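Local coordinates for THUMP domain-containing protein (Pyrococcus horikoshii, PDB 1VBK) that probably binds RNA and ATP and may take part in thiamine biosynthesis, at residues N28-A33 with V66-I71. Residues are numbered along the deposited sequence; the frame is centred on the assembly and turned at random.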
loop_
_atom_site.group_PDB
_atom_site.type_symbol
_atom_site.label_atom_id
_atom_site.label_comp_id
_atom_site.label_asym_id
_atom_site.label_seq_id
_atom_site.Cartn_x
_atom_site.Cartn_y
_atom_site.Cartn_z
ATOM N N ASN A 28 -4.186 4.878 -19.107
ATOM C CA ASN A 28 -3.624 6.028 -18.398
ATOM C C ASN A 28 -2.138 6.145 -18.721
ATOM O O ASN A 28 -1.642 7.222 -19.038
ATOM C CB ASN A 28 -3.789 5.861 -16.886
ATOM C CG ASN A 28 -3.073 6.946 -16.102
ATOM O OD1 ASN A 28 -3.556 8.071 -15.999
ATOM N ND2 ASN A 28 -1.905 6.617 -15.566
ATOM N N ASN A 29 -1.433 5.022 -18.636
ATOM C CA ASN A 29 -0.006 4.995 -18.912
ATOM C C ASN A 29 0.297 5.297 -20.379
ATOM O O ASN A 29 1.305 5.925 -20.697
ATOM C CB ASN A 29 0.568 3.635 -18.500
ATOM C CG ASN A 29 0.341 3.336 -17.023
ATOM O OD1 ASN A 29 0.030 4.241 -16.240
ATOM N ND2 ASN A 29 0.505 2.072 -16.632
ATOM N N ILE A 30 -0.588 4.861 -21.271
ATOM C CA ILE A 30 -0.420 5.107 -22.699
ATOM C C ILE A 30 -0.569 6.609 -22.963
ATOM O O ILE A 30 0.197 7.194 -23.729
ATOM C CB ILE A 30 -1.462 4.298 -23.515
ATOM C CG1 ILE A 30 -1.065 2.812 -23.499
ATOM C CG2 ILE A 30 -1.565 4.839 -24.947
ATOM C CD1 ILE A 30 -2.091 1.877 -24.099
ATOM N N ARG A 31 -1.555 7.232 -22.323
ATOM C CA ARG A 31 -1.764 8.669 -22.488
ATOM C C ARG A 31 -0.535 9.436 -21.992
ATOM O O ARG A 31 -0.044 10.346 -22.662
ATOM C CB ARG A 31 -2.992 9.133 -21.701
ATOM C CG ARG A 31 -3.226 10.637 -21.772
ATOM C CD ARG A 31 -4.359 11.066 -20.854
ATOM N NE ARG A 31 -4.112 10.659 -19.473
ATOM C CZ ARG A 31 -3.164 11.172 -18.696
ATOM N NH1 ARG A 31 -2.361 12.126 -19.155
ATOM N NH2 ARG A 31 -3.010 10.720 -17.458
ATOM N N GLU A 32 -0.052 9.065 -20.811
ATOM C CA GLU A 32 1.117 9.710 -20.223
ATOM C C GLU A 32 2.329 9.606 -21.140
ATOM O O GLU A 32 3.072 10.572 -21.306
ATOM C CB GLU A 32 1.447 9.081 -18.868
ATOM C CG GLU A 32 0.550 9.538 -17.735
ATOM C CD GLU A 32 0.805 10.984 -17.352
ATOM O OE1 GLU A 32 1.960 11.304 -16.992
ATOM O OE2 GLU A 32 -0.142 11.797 -17.411
ATOM N N ALA A 33 2.519 8.434 -21.740
ATOM C CA ALA A 33 3.644 8.210 -22.644
ATOM C C ALA A 33 3.582 9.087 -23.890
ATOM O O ALA A 33 4.569 9.730 -24.255
ATOM C CB ALA A 33 3.702 6.749 -23.048
ATOM N N VAL A 66 6.032 0.879 -27.288
ATOM C CA VAL A 66 6.821 -0.331 -27.083
ATOM C C VAL A 66 7.379 -0.322 -25.657
ATOM O O VAL A 66 7.624 -1.374 -25.068
ATOM C CB VAL A 66 8.022 -0.408 -28.072
ATOM C CG1 VAL A 66 8.933 -1.569 -27.699
ATOM C CG2 VAL A 66 7.519 -0.588 -29.492
ATOM N N ARG A 67 7.570 0.871 -25.099
ATOM C CA ARG A 67 8.128 0.992 -23.751
ATOM C C ARG A 67 7.111 0.989 -22.614
ATOM O O ARG A 67 7.465 1.240 -21.457
ATOM C CB ARG A 67 8.994 2.252 -23.652
ATOM C CG ARG A 67 10.194 2.251 -24.603
ATOM C CD ARG A 67 11.186 3.348 -24.237
ATOM N NE ARG A 67 10.577 4.677 -24.254
ATOM C CZ ARG A 67 10.333 5.380 -25.356
ATOM N NH1 ARG A 67 9.771 6.578 -25.268
ATOM N NH2 ARG A 67 10.665 4.895 -26.544
ATOM N N VAL A 68 5.856 0.695 -22.938
ATOM C CA VAL A 68 4.787 0.657 -21.941
ATOM C C VAL A 68 4.495 -0.782 -21.511
ATOM O O VAL A 68 3.991 -1.588 -22.297
ATOM C CB VAL A 68 3.501 1.298 -22.506
ATOM C CG1 VAL A 68 2.353 1.182 -21.499
ATOM C CG2 VAL A 68 3.770 2.764 -22.835
ATOM N N PHE A 69 4.808 -1.104 -20.256
ATOM C CA PHE A 69 4.587 -2.455 -19.755
ATOM C C PHE A 69 3.116 -2.861 -19.755
ATOM O O PHE A 69 2.229 -2.032 -19.563
ATOM C CB PHE A 69 5.171 -2.596 -18.347
ATOM C CG PHE A 69 6.658 -2.376 -18.284
ATOM C CD1 PHE A 69 7.517 -3.124 -19.085
ATOM C CD2 PHE A 69 7.200 -1.420 -17.428
ATOM C CE1 PHE A 69 8.897 -2.925 -19.038
ATOM C CE2 PHE A 69 8.585 -1.210 -17.371
ATOM C CZ PHE A 69 9.433 -1.966 -18.179
ATOM N N GLY A 70 2.866 -4.148 -19.974
ATOM C CA GLY A 70 1.502 -4.638 -20.004
ATOM C C GLY A 70 1.013 -4.835 -21.429
ATOM O O GLY A 70 -0.032 -5.447 -21.661
ATOM N N ILE A 71 1.773 -4.305 -22.383
ATOM C CA ILE A 71 1.426 -4.415 -23.796
ATOM C C ILE A 71 2.132 -5.619 -24.401
ATOM O O ILE A 71 3.357 -5.749 -24.290
ATOM C CB ILE A 71 1.848 -3.142 -24.572
ATOM C CG1 ILE A 71 1.022 -1.945 -24.091
ATOM C CG2 ILE A 71 1.648 -3.347 -26.076
ATOM C CD1 ILE A 71 1.434 -0.623 -24.743
HETATM O O HOH W 1 2.527 0.361 -18.013
#
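The isopropyl group of V68 is set by its first torsion (chi1 176°), which puts CG1 anti to the backbone N and leaves CG2 anti to the carbonyl carbon, so the two methyls divide between different parts of the helix. CG2 meets the methyl of A33, with V68 CG2 and A33 CB 4.0 Å apart. CG1 reaches the preceding turn, where V68 CG1 lies 4.3 Å from I30 CG1 and equally far from the CB of N29. The CA-CB bonds of N29, A33, V68 and I71 all point across the interface. I30 does not aim its bond straight at the loop, but its extended chi2 (172°) carries the terminal methyl on, and I30 CD1 comes within 4.4 Å of I71 CD1. These separations describe ordinary apolar packing, with V68, which touches N29, I30 and A33, at its centre.

The polar link across the contact is made by water: it accepts from N29 ND2 at 3.0 Å and donates to F69 O at 2.9 Å. The same ND2 also bonds the carbonyl of I176, while N28 ND2 donates to N29 OD1 at 3.1 Å (N-H...O 153°), so both ends of the N29 amide are held and its rotation is fixed.

V68 to I71 form a type II beta turn, with G70 at a positive phi, as is usual at the third position of such a turn. Backbone bonds from G70 and I71 to G172 anchor its end. Within the ThiI ferredoxin-like domain, the contact thus seats the loop between helix 58-65 and strand 71-81 against helix 19-36; L65 and V64 of helix 58-65 pack on I30 and A33, and F69 turns away to meet F196 edge-to-face on helix 189-200.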